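Side-chain contacts in dihydrodipicolinate synthase (Agrobacterium tumefaciens, PDB 3B4U), which probably catalyses the condensation of pyruvate with aspartate semialdehyde that leads to dihydrodipicolinate in lysine biosynthesis: residues Leu11-Pro14 / Thr20-Ile23; Asp24-His29 / Thr42-Thr47; Arg56-Ile61 / Thr77-Asp82; Asp86-Ser91 / Ser123-Lys128; Ala92-Leu95 / Asn101-Leu104. All coordinates share one frame; numbering follows the deposited sequence.

Contact 1: residues Leu11-Pro14 / Thr20-Ile23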
# COMPACT_ATOMS: atom_id res chain seq x y z
N LEU B 11 -13.51 -2.17 13.73
CA LEU B 11 -14.00 -3.53 13.92
C LEU B 11 -12.96 -4.55 13.46
O LEU B 11 -12.45 -4.48 12.35
CB LEU B 11 -15.30 -3.75 13.14
CG LEU B 11 -16.15 -4.88 13.66
CD1 LEU B 11 -16.87 -4.49 14.95
CD2 LEU B 11 -17.13 -5.36 12.58
N THR B 12 -12.72 -5.55 14.29
CA THR B 12 -11.89 -6.68 13.91
C THR B 12 -12.63 -7.57 12.90
O THR B 12 -13.86 -7.68 12.92
CB THR B 12 -11.50 -7.47 15.17
OG1 THR B 12 -12.65 -7.65 16.02
CG2 THR B 12 -10.44 -6.72 15.97
N THR B 13 -11.84 -8.22 12.05
CA THR B 13 -12.35 -9.08 11.00
C THR B 13 -12.01 -10.51 11.37
O THR B 13 -10.82 -10.83 11.47
CB THR B 13 -11.72 -8.73 9.65
OG1 THR B 13 -12.00 -7.36 9.32
CG2 THR B 13 -12.28 -9.62 8.53
N PRO B 14 -13.01 -11.39 11.57
CA PRO B 14 -12.74 -12.77 11.93
C PRO B 14 -12.54 -13.64 10.71
O PRO B 14 -13.29 -13.53 9.75
CB PRO B 14 -14.00 -13.18 12.70
CG PRO B 14 -15.11 -12.39 12.04
CD PRO B 14 -14.45 -11.11 11.53
N THR B 20 -10.99 -17.73 4.95
CA THR B 20 -12.10 -16.86 4.49
C THR B 20 -12.70 -16.09 5.68
O THR B 20 -12.54 -16.49 6.83
CB THR B 20 -13.18 -17.64 3.77
OG1 THR B 20 -13.77 -18.58 4.66
CG2 THR B 20 -12.60 -18.38 2.56
N VAL B 21 -13.39 -15.00 5.40
CA VAL B 21 -14.03 -14.21 6.44
C VAL B 21 -15.23 -14.94 7.01
O VAL B 21 -16.04 -15.47 6.26
CB VAL B 21 -14.39 -12.82 5.89
CG1 VAL B 21 -15.23 -12.00 6.93
CG2 VAL B 21 -13.12 -12.06 5.51
N ASP B 22 -15.34 -14.99 8.33
CA ASP B 22 -16.54 -15.52 9.00
C ASP B 22 -17.55 -14.42 9.10
O ASP B 22 -17.58 -13.65 10.06
CB ASP B 22 -16.17 -16.09 10.36
CG ASP B 22 -17.28 -16.87 11.01
OD1 ASP B 22 -18.45 -16.57 10.74
OD2 ASP B 22 -16.99 -17.77 11.83
N ILE B 23 -18.35 -14.29 8.07
CA ILE B 23 -19.23 -13.15 7.97
C ILE B 23 -20.29 -13.13 9.08
O ILE B 23 -20.59 -12.06 9.63
CB ILE B 23 -19.89 -13.06 6.57
CG1 ILE B 23 -20.66 -11.76 6.40
CG2 ILE B 23 -20.83 -14.25 6.29
CD1 ILE B 23 -19.86 -10.51 6.58
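Val21 stands against Thr13 and Pro14, and its side chain can be followed outward from the branch point. Val21 CB lies 4.1 Å from Pro14 O, a loose contact. CG1, anti to the backbone N of Val21 (chi1 173°), comes closer to that oxygen, with Pro14 O 3.7 Å from Val21 CG1. The other methyl completes a fork: Val21 CG2 is 4.0 Å from Thr13 CG2, and CG1 is almost equally near the same methyl, so one threonine methyl faces both prongs. The Thr13 hydroxyl bonds to Gly48 O, while its methyl, anti to the backbone N, faces Val21. These residues belong to the loop joining strand 6-10 to helix 23-35, the first strand-to-helix connection of the TIM barrel, which here folds back on itself before the helix begins. One backbone bond fastens the return: Asp22 N donates to Pro14 O over 2.9 Å, with an N-H...O angle of 163°. The same oxygen also receives a CA-H...O contact from Val21 CA at 3.5 Å. Next to the bond, Pro14 CG rests 3.4 Å from Asp22 O. Asp22, the centre of an inverse gamma turn, is the N-cap of helix 23-35, its OD1 accepting from Ala25 N.

Contact 2: residues Asp24-His29 / Thr42-Thr47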
# COMPACT_ATOMS: atom_id res chain seq x y z
N ASP B 24 -20.82 -14.29 9.47
CA ASP B 24 -21.80 -14.29 10.55
C ASP B 24 -21.18 -13.83 11.85
O ASP B 24 -21.81 -13.06 12.58
CB ASP B 24 -22.44 -15.68 10.73
CG ASP B 24 -23.31 -16.11 9.55
OD1 ASP B 24 -23.68 -15.27 8.70
OD2 ASP B 24 -23.65 -17.31 9.51
N ALA B 25 -19.98 -14.31 12.15
CA ALA B 25 -19.29 -13.89 13.38
C ALA B 25 -18.97 -12.41 13.34
O ALA B 25 -19.07 -11.71 14.38
CB ALA B 25 -17.99 -14.68 13.57
N MET B 26 -18.65 -11.89 12.15
CA MET B 26 -18.31 -10.48 12.02
C MET B 26 -19.51 -9.60 12.29
O MET B 26 -19.42 -8.60 13.01
CB MET B 26 -17.73 -10.25 10.63
CG MET B 26 -17.11 -8.90 10.46
SD MET B 26 -16.32 -8.78 8.70
CE MET B 26 -15.73 -6.94 8.76
N ILE B 27 -20.64 -9.98 11.71
CA ILE B 27 -21.87 -9.23 11.90
C ILE B 27 -22.32 -9.30 13.37
O ILE B 27 -22.74 -8.32 13.94
CB ILE B 27 -22.96 -9.73 10.94
CG1 ILE B 27 -22.59 -9.30 9.52
CG2 ILE B 27 -24.32 -9.23 11.32
CD1 ILE B 27 -23.35 -9.97 8.40
N ALA B 28 -22.23 -10.47 13.97
CA ALA B 28 -22.60 -10.62 15.39
C ALA B 28 -21.71 -9.75 16.30
O ALA B 28 -22.20 -9.14 17.26
CB ALA B 28 -22.56 -12.11 15.80
N HIS B 29 -20.44 -9.69 15.97
CA HIS B 29 -19.51 -8.84 16.71
C HIS B 29 -19.87 -7.37 16.53
O HIS B 29 -19.89 -6.61 17.50
CB HIS B 29 -18.08 -9.16 16.30
CG HIS B 29 -17.07 -8.32 16.98
ND1 HIS B 29 -16.92 -8.30 18.34
CD2 HIS B 29 -16.15 -7.48 16.45
CE1 HIS B 29 -15.94 -7.45 18.63
NE2 HIS B 29 -15.45 -6.94 17.50
N THR B 42 -16.64 0.71 12.10
CA THR B 42 -15.76 0.99 10.96
C THR B 42 -15.22 -0.35 10.48
O THR B 42 -14.56 -1.07 11.21
CB THR B 42 -14.62 1.92 11.35
OG1 THR B 42 -15.15 3.18 11.71
CG2 THR B 42 -13.66 2.12 10.21
N LEU B 43 -15.56 -0.68 9.24
CA LEU B 43 -15.10 -1.90 8.60
C LEU B 43 -13.88 -1.64 7.77
O LEU B 43 -13.78 -0.58 7.14
CB LEU B 43 -16.21 -2.44 7.67
CG LEU B 43 -17.58 -2.61 8.30
CD1 LEU B 43 -18.51 -3.27 7.28
CD2 LEU B 43 -17.55 -3.33 9.65
N PHE B 44 -12.94 -2.58 7.73
CA PHE B 44 -11.82 -2.51 6.81
C PHE B 44 -10.86 -1.39 7.18
O PHE B 44 -10.16 -0.86 6.31
CB PHE B 44 -12.24 -2.39 5.31
CG PHE B 44 -13.52 -3.10 4.95
CD1 PHE B 44 -13.68 -4.45 5.16
CD2 PHE B 44 -14.54 -2.40 4.33
CE1 PHE B 44 -14.86 -5.07 4.81
CE2 PHE B 44 -15.72 -3.06 3.97
CZ PHE B 44 -15.86 -4.37 4.22
N GLY B 45 -10.77 -1.03 8.46
CA GLY B 45 -9.71 -0.14 8.91
C GLY B 45 -8.46 -0.94 9.25
O GLY B 45 -8.38 -2.14 9.00
N THR B 46 -7.51 -0.29 9.89
CA THR B 46 -6.26 -0.93 10.26
C THR B 46 -6.51 -2.14 11.17
O THR B 46 -5.98 -3.22 10.94
CB THR B 46 -5.34 0.09 10.91
OG1 THR B 46 -5.10 1.18 9.99
CG2 THR B 46 -4.01 -0.51 11.32
N THR B 47 -7.32 -1.94 12.21
CA THR B 47 -7.63 -2.99 13.17
C THR B 47 -8.46 -4.11 12.58
O THR B 47 -8.46 -5.23 13.06
CB THR B 47 -8.32 -2.38 14.42
OG1 THR B 47 -7.54 -1.27 14.88
CG2 THR B 47 -8.45 -3.40 15.53
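This is a small, buried apolar contact in which Met26, on the inward side of helix 23-35, reaches Leu43, the last residue of strand 40-43, and Phe44 just after it. The evidence is confined to the tip of the methionine: Met26 CE is 4.1 Å from Leu43 CD2 and 4.5 Å from Phe44 CE1, and no hydrogen bond crosses. The backbones stay well apart, 9.8 Å between Met26 CA and Leu43 CA, and the distance is bridged by a fully extended side chain, CG anti to the backbone N (chi1 -169°) with the later torsions also near 180°. Helix and strand belong to the beta-alpha-beta crossover made with strand 6-10, the repeating connection of a TIM barrel, so the methionine spans from the outer helix to the sheet. On the strand side the two partners also pack on each other: Leu43 CB sits 3.6 Å above the Phe44 ring plane, over its centre. Phe44 has left-handed helical backbone angles (phi 69°), where the chain leaves the strand. Two residues on, Thr46 OG1 bonds to Tyr139 OH and to Tyr109 OH of the second subunit, an arrangement consistent with the Thr-Tyr-Tyr proton relay of dihydrodipicolinate synthases.

Contact 3: residues Arg56-Ile61 / Thr77-Asp82. With MG (magnesium ion), chain C.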
# COMPACT_ATOMS: atom_id res chain seq x y z
N ARG B 56 -12.95 -7.72 -3.86
CA ARG B 56 -14.22 -8.41 -3.97
C ARG B 56 -14.76 -8.80 -2.60
O ARG B 56 -15.95 -8.65 -2.34
CB ARG B 56 -14.10 -9.65 -4.88
CG ARG B 56 -13.80 -9.30 -6.31
CD ARG B 56 -13.70 -10.51 -7.20
NE ARG B 56 -12.54 -11.35 -6.94
CZ ARG B 56 -12.61 -12.60 -6.51
NH1 ARG B 56 -13.76 -13.16 -6.12
NH2 ARG B 56 -11.51 -13.31 -6.47
N GLU B 57 -13.88 -9.25 -1.70
CA GLU B 57 -14.32 -9.59 -0.36
C GLU B 57 -15.02 -8.44 0.33
O GLU B 57 -16.06 -8.63 0.97
CB GLU B 57 -13.13 -10.03 0.50
CG GLU B 57 -12.60 -11.38 0.19
CD GLU B 57 -11.46 -11.76 1.07
OE1 GLU B 57 -10.59 -10.90 1.37
OE2 GLU B 57 -11.39 -12.94 1.48
N ARG B 58 -14.50 -7.23 0.20
CA ARG B 58 -15.11 -6.11 0.90
C ARG B 58 -16.52 -5.83 0.37
O ARG B 58 -17.37 -5.36 1.12
CB ARG B 58 -14.22 -4.88 0.83
CG ARG B 58 -13.99 -4.28 -0.52
CD ARG B 58 -13.01 -3.11 -0.42
NE ARG B 58 -13.64 -1.91 0.15
CZ ARG B 58 -13.17 -1.21 1.17
NH1 ARG B 58 -12.10 -1.56 1.87
NH2 ARG B 58 -13.82 -0.13 1.53
N GLN B 59 -16.73 -6.06 -0.93
CA GLN B 59 -18.06 -5.87 -1.52
C GLN B 59 -19.04 -6.89 -0.97
O GLN B 59 -20.17 -6.55 -0.65
CB GLN B 59 -17.95 -5.93 -3.04
CG GLN B 59 -17.08 -4.81 -3.62
CD GLN B 59 -16.80 -4.94 -5.10
OE1 GLN B 59 -16.56 -6.02 -5.63
NE2 GLN B 59 -16.75 -3.82 -5.75
N ALA B 60 -18.61 -8.13 -0.86
CA ALA B 60 -19.44 -9.19 -0.29
C ALA B 60 -19.76 -8.88 1.17
O ALA B 60 -20.89 -9.05 1.61
CB ALA B 60 -18.74 -10.53 -0.43
N ILE B 61 -18.77 -8.43 1.94
CA ILE B 61 -18.96 -8.14 3.35
C ILE B 61 -19.94 -6.99 3.54
O ILE B 61 -20.88 -7.08 4.34
CB ILE B 61 -17.61 -7.88 4.02
CG1 ILE B 61 -16.78 -9.17 4.08
CG2 ILE B 61 -17.81 -7.31 5.43
CD1 ILE B 61 -15.29 -8.93 4.32
N THR B 77 -16.59 2.85 6.22
CA THR B 77 -15.69 1.94 5.52
C THR B 77 -14.31 2.54 5.36
O THR B 77 -14.16 3.64 4.80
CB THR B 77 -16.25 1.55 4.14
OG1 THR B 77 -16.44 2.71 3.35
CG2 THR B 77 -17.56 0.84 4.27
N GLY B 78 -13.29 1.81 5.77
CA GLY B 78 -11.91 2.18 5.48
C GLY B 78 -11.55 1.94 4.04
O GLY B 78 -11.96 0.95 3.45
N VAL B 79 -10.80 2.87 3.48
CA VAL B 79 -10.26 2.80 2.11
C VAL B 79 -8.79 3.11 2.26
O VAL B 79 -8.40 4.17 2.69
CB VAL B 79 -10.99 3.79 1.17
CG1 VAL B 79 -10.33 3.80 -0.20
CG2 VAL B 79 -12.47 3.38 1.01
N LEU B 80 -7.97 2.12 1.92
CA LEU B 80 -6.55 2.03 2.25
C LEU B 80 -5.73 1.69 1.04
O LEU B 80 -4.83 0.88 1.09
CB LEU B 80 -6.33 0.98 3.34
CG LEU B 80 -7.17 1.08 4.62
CD1 LEU B 80 -6.83 -0.07 5.58
CD2 LEU B 80 -6.98 2.43 5.34
N VAL B 81 -6.05 2.27 -0.10
CA VAL B 81 -5.43 1.93 -1.40
C VAL B 81 -4.57 3.07 -1.93
O VAL B 81 -4.46 4.17 -1.34
CB VAL B 81 -6.48 1.49 -2.42
CG1 VAL B 81 -7.16 0.22 -1.92
CG2 VAL B 81 -7.47 2.61 -2.68
N ASP B 82 -3.90 2.81 -3.04
CA ASP B 82 -2.85 3.72 -3.49
C ASP B 82 -3.16 4.44 -4.79
O ASP B 82 -2.44 5.37 -5.15
CB ASP B 82 -1.52 2.98 -3.58
CG ASP B 82 -1.24 2.23 -2.30
OD1 ASP B 82 -1.44 2.86 -1.22
OD2 ASP B 82 -0.88 1.04 -2.36
MG MG C . -1.06 -0.47 -0.89
O HOH W 1 -2.20 0.78 0.25
O HOH W 2 0.54 0.16 0.28
O HOH W 3 -2.68 -1.09 -2.06
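Arg58 takes hold of the backbone of Gly78 with the end of its guanidinium, two nitrogens converging on one oxygen. Arg58 NH2 lies 2.9 Å from Gly78 O and Arg58 NH1 3.0 Å from it, and the oxygen is near the guanidinium plane, at its edge. Sharing one acceptor bends both bonds, with N-H...O angles of 147° and 142°. The two bonds fix where the end of the group lies, both being spent on one carbonyl oxygen. Around this first shell lie carbons: Val79 CG2 is 3.8 Å from Arg58 NH2, and Thr77 CB is 3.9 Å from the same nitrogen. The arginine thus ties helix 57-67 to strand 75-79 within the beta-alpha-beta crossover that begins at strand 40-43, the two short axes running almost antiparallel, 11.5 Å apart. Its chain starts with CG between the backbone N and carbonyl carbon and bends at chi3 (-76°), bringing the guanidinium to the strand. Phe44 and Gln90 pack against it. In the loop after the strand lies a magnesium site: Asp82 OD2 binds the ion at 2.1 Å, three waters add to the shell, and Asp82 OD2 of the second subunit supplies another ligand, so the metal bridges the two chains.

Contact 4: residues Asp86-Ser91 / Ser123-Lys128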
# COMPACT_ATOMS: atom_id res chain seq x y z
N ASP B 86 -9.00 3.34 -7.65
CA ASP B 86 -9.52 2.37 -6.67
C ASP B 86 -10.04 3.08 -5.42
O ASP B 86 -11.05 2.66 -4.87
CB ASP B 86 -8.46 1.36 -6.28
CG ASP B 86 -8.17 0.38 -7.35
OD1 ASP B 86 -8.47 0.61 -8.53
OD2 ASP B 86 -7.63 -0.68 -7.00
N ALA B 87 -9.40 4.16 -4.99
CA ALA B 87 -9.90 4.88 -3.84
C ALA B 87 -11.26 5.48 -4.14
O ALA B 87 -12.18 5.43 -3.31
CB ALA B 87 -8.92 5.98 -3.41
N ALA B 88 -11.41 6.05 -5.33
CA ALA B 88 -12.69 6.59 -5.71
C ALA B 88 -13.77 5.51 -5.86
O ALA B 88 -14.89 5.69 -5.43
CB ALA B 88 -12.56 7.40 -6.98
N ASP B 89 -13.41 4.39 -6.46
CA ASP B 89 -14.39 3.34 -6.69
C ASP B 89 -14.89 2.77 -5.37
O ASP B 89 -16.09 2.61 -5.16
CB ASP B 89 -13.81 2.21 -7.55
CG ASP B 89 -13.73 2.56 -9.03
OD1 ASP B 89 -14.23 3.64 -9.47
OD2 ASP B 89 -13.13 1.74 -9.75
N GLN B 90 -13.97 2.50 -4.45
CA GLN B 90 -14.36 1.93 -3.14
C GLN B 90 -15.19 2.96 -2.37
O GLN B 90 -16.19 2.63 -1.73
CB GLN B 90 -13.13 1.50 -2.31
CG GLN B 90 -12.40 0.31 -2.87
CD GLN B 90 -11.29 -0.18 -1.93
OE1 GLN B 90 -11.18 0.25 -0.79
NE2 GLN B 90 -10.49 -1.12 -2.41
N SER B 91 -14.77 4.21 -2.40
CA SER B 91 -15.50 5.27 -1.69
C SER B 91 -16.90 5.44 -2.27
O SER B 91 -17.88 5.52 -1.51
CB SER B 91 -14.74 6.58 -1.78
OG SER B 91 -13.49 6.53 -1.11
N SER B 123 -7.84 15.59 -4.12
CA SER B 123 -8.70 16.29 -5.07
C SER B 123 -9.13 15.41 -6.23
O SER B 123 -10.29 15.40 -6.63
CB SER B 123 -7.98 17.51 -5.63
OG SER B 123 -8.84 18.20 -6.52
N ALA B 124 -8.19 14.64 -6.78
CA ALA B 124 -8.51 13.75 -7.90
C ALA B 124 -9.46 12.64 -7.49
O ALA B 124 -10.37 12.29 -8.24
CB ALA B 124 -7.23 13.17 -8.48
N VAL B 125 -9.29 12.11 -6.29
CA VAL B 125 -10.22 11.10 -5.77
C VAL B 125 -11.63 11.69 -5.66
O VAL B 125 -12.58 11.08 -6.12
CB VAL B 125 -9.75 10.53 -4.41
CG1 VAL B 125 -10.82 9.65 -3.77
CG2 VAL B 125 -8.46 9.74 -4.60
N PHE B 126 -11.74 12.87 -5.09
CA PHE B 126 -13.05 13.49 -4.90
C PHE B 126 -13.72 13.79 -6.23
O PHE B 126 -14.93 13.55 -6.38
CB PHE B 126 -12.94 14.75 -4.04
CG PHE B 126 -12.32 14.52 -2.68
CD1 PHE B 126 -12.33 13.27 -2.05
CD2 PHE B 126 -11.69 15.56 -2.05
CE1 PHE B 126 -11.71 13.08 -0.84
CE2 PHE B 126 -11.08 15.39 -0.84
CZ PHE B 126 -11.10 14.14 -0.23
N SER B 127 -12.95 14.29 -7.20
CA SER B 127 -13.49 14.56 -8.54
C SER B 127 -14.00 13.29 -9.18
O SER B 127 -15.04 13.30 -9.85
CB SER B 127 -12.41 15.18 -9.42
OG SER B 127 -12.92 15.41 -10.73
N LYS B 128 -13.25 12.20 -9.04
CA LYS B 128 -13.63 10.93 -9.61
C LYS B 128 -14.87 10.33 -8.94
O LYS B 128 -15.74 9.77 -9.62
CB LYS B 128 -12.45 9.96 -9.54
CG LYS B 128 -12.70 8.66 -10.25
CD LYS B 128 -12.89 8.84 -11.74
CE LYS B 128 -12.89 7.51 -12.48
NZ LYS B 128 -12.94 7.72 -13.95
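Two neighbouring helices of the outer layer of the TIM barrel, 84-96 and 115-129, pack here through Ala87 and Ala88 on one side and Val125 and Lys128 on the other. Their short axes pass 8.4 Å apart at a crossing angle of -45°, and the nearest alpha carbons, Ala88 CA and Val125 CA, are 5.1 Å apart. Ala87 CB lies against the two methyls of Val125, CG2 at 4.0 Å. The other methyl, CG1, is anti to the backbone N of Val125 and lies along the opposite backbone, 4.0 Å from Ala88 N. Ala88 CB meets the root of the lysine: Lys128 CG is 3.5 Å away and Lys128 CB nearly as near. Beyond CG the lysine turns aside at chi2 (64°), leading its ammonium away from the alanine. Within helix 84-96, Ser91 OG donates to Ala87 O over 2.8 Å, while Ser91 N reaches that oxygen from the opposite face of its plane, so the hydroxyl is satisfied by its own helix. Ala87 also touches Trp121, and Asp86 bonds to Ser55 of the second subunit. No hydrogen bond joins the two segments, and Lys128 NZ remains 6.2 Å from Asp89 OD1. Cohesion therefore rests on close methyl and methylene packing, with perhaps a weak electrostatic pull at the exposed margin.

Contact 5: residues Ala92-Leu95 / Asn101-Leu104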
# COMPACT_ATOMS: atom_id res chain seq x y z
N ALA B 92 -17.00 5.54 -3.59
CA ALA B 92 -18.31 5.72 -4.23
C ALA B 92 -19.26 4.58 -3.92
O ALA B 92 -20.44 4.80 -3.66
CB ALA B 92 -18.14 5.92 -5.74
N GLU B 93 -18.77 3.37 -3.93
CA GLU B 93 -19.62 2.22 -3.66
C GLU B 93 -20.20 2.28 -2.25
O GLU B 93 -21.36 2.10 -2.06
CB GLU B 93 -18.84 0.92 -3.78
CG GLU B 93 -18.51 0.52 -5.17
CD GLU B 93 -17.53 -0.63 -5.20
OE1 GLU B 93 -17.64 -1.46 -4.32
OE2 GLU B 93 -16.72 -0.67 -6.11
N ALA B 94 -19.37 2.59 -1.26
CA ALA B 94 -19.83 2.67 0.12
C ALA B 94 -20.77 3.85 0.31
O ALA B 94 -21.81 3.73 0.98
CB ALA B 94 -18.65 2.71 1.09
N LEU B 95 -20.45 4.99 -0.27
CA LEU B 95 -21.31 6.16 -0.13
C LEU B 95 -22.67 5.94 -0.79
O LEU B 95 -23.69 6.32 -0.24
CB LEU B 95 -20.65 7.40 -0.72
CG LEU B 95 -19.42 7.94 0.05
CD1 LEU B 95 -18.79 9.08 -0.72
CD2 LEU B 95 -19.77 8.34 1.50
N ASN B 101 -19.66 7.31 6.59
CA ASN B 101 -18.42 7.97 6.25
C ASN B 101 -17.52 7.00 5.52
O ASN B 101 -17.67 5.77 5.63
CB ASN B 101 -17.61 8.41 7.52
CG ASN B 101 -18.24 9.52 8.31
OD1 ASN B 101 -18.09 10.72 7.96
ND2 ASN B 101 -18.91 9.16 9.35
N ILE B 102 -16.55 7.57 4.82
CA ILE B 102 -15.36 6.86 4.40
C ILE B 102 -14.20 7.27 5.32
O ILE B 102 -14.04 8.44 5.59
CB ILE B 102 -14.98 7.26 2.95
CG1 ILE B 102 -16.16 7.09 1.98
CG2 ILE B 102 -13.75 6.45 2.47
CD1 ILE B 102 -16.76 5.70 1.95
N LEU B 103 -13.40 6.30 5.75
CA LEU B 103 -12.13 6.57 6.43
C LEU B 103 -11.07 6.37 5.38
O LEU B 103 -10.75 5.24 5.02
CB LEU B 103 -11.96 5.63 7.61
CG LEU B 103 -10.61 5.77 8.32
CD1 LEU B 103 -10.46 7.15 8.95
CD2 LEU B 103 -10.44 4.67 9.38
N LEU B 104 -10.58 7.47 4.83
CA LEU B 104 -9.71 7.45 3.66
C LEU B 104 -8.27 7.73 4.02
O LEU B 104 -7.90 8.83 4.41
CB LEU B 104 -10.21 8.47 2.64
CG LEU B 104 -9.46 8.52 1.31
CD1 LEU B 104 -9.54 7.21 0.53
CD2 LEU B 104 -9.96 9.70 0.47
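Ile102 carries the strand side of this contact, meeting Ala94 and Leu95 of helix 84-96 across a buried, wholly apolar interface. The strand enters at Asn101, whose CA lies 7.2 Å from Leu95 CA, but its CB bond points away from the helix and its side chain makes no contact there; it packs instead toward Phe5, Leu137 and Thr166. Ile102 comes next and turns to the helix. Its CG1 is anti to the carbonyl carbon, beside the backbone N (chi1 -53°), and a further bend at chi2 (-56°) completes the hook. At the tip, Ile102 CD1 presses on Ala94 CB at 3.6 Å, the closest approach between the segments. One atom back, Ile102 CG1 is 3.9 Å from Leu95 CD2 and just as far from Leu95 CG. Ile102 CD1 also comes to 4.0 Å from Leu95 CG. The two branched side chains meet at about a right angle, so the leucine flanks the isoleucine arm as the alanine stops its end. Leu103 points to the other face of the strand, toward Tyr139 and Lys169; by family resemblance Lys169 is probably the Schiff-base lysine. Leu104 is directed to the helix side again but meets Ala87, earlier in helix 84-96, and packs on Val79 and Ile136. The strand lies between parallel strands 75-79 and 136-140, bonded through its backbone to both, and helix 84-96 is the crossover helix that links 75-79 to 101-104 along the outside of the TIM barrel.

Contacts 1, 2 and 3 follow one another along the chain, and both segments of contact 5 fall between the two segments of contact 4. Centres step around one flank of the barrel: about 6 Å from contact 1 to contact 2, about 12 Å from 2 to 3, then about 9 Å for each of the steps from 3 to 5 and from 5 to 4, whereas contacts 1 and 4 are about 26 Å apart. Contacts 2, 3 and 5 reach one parallel sheet through strands 40-43, 75-79 and 101-104, each a neighbour of the next, and contacts 4 and 5 share helix 84-96. Successive crossovers are thereby joined side by side, with the magnesium ion at the Asp82 end of contact 3 linking the subunits.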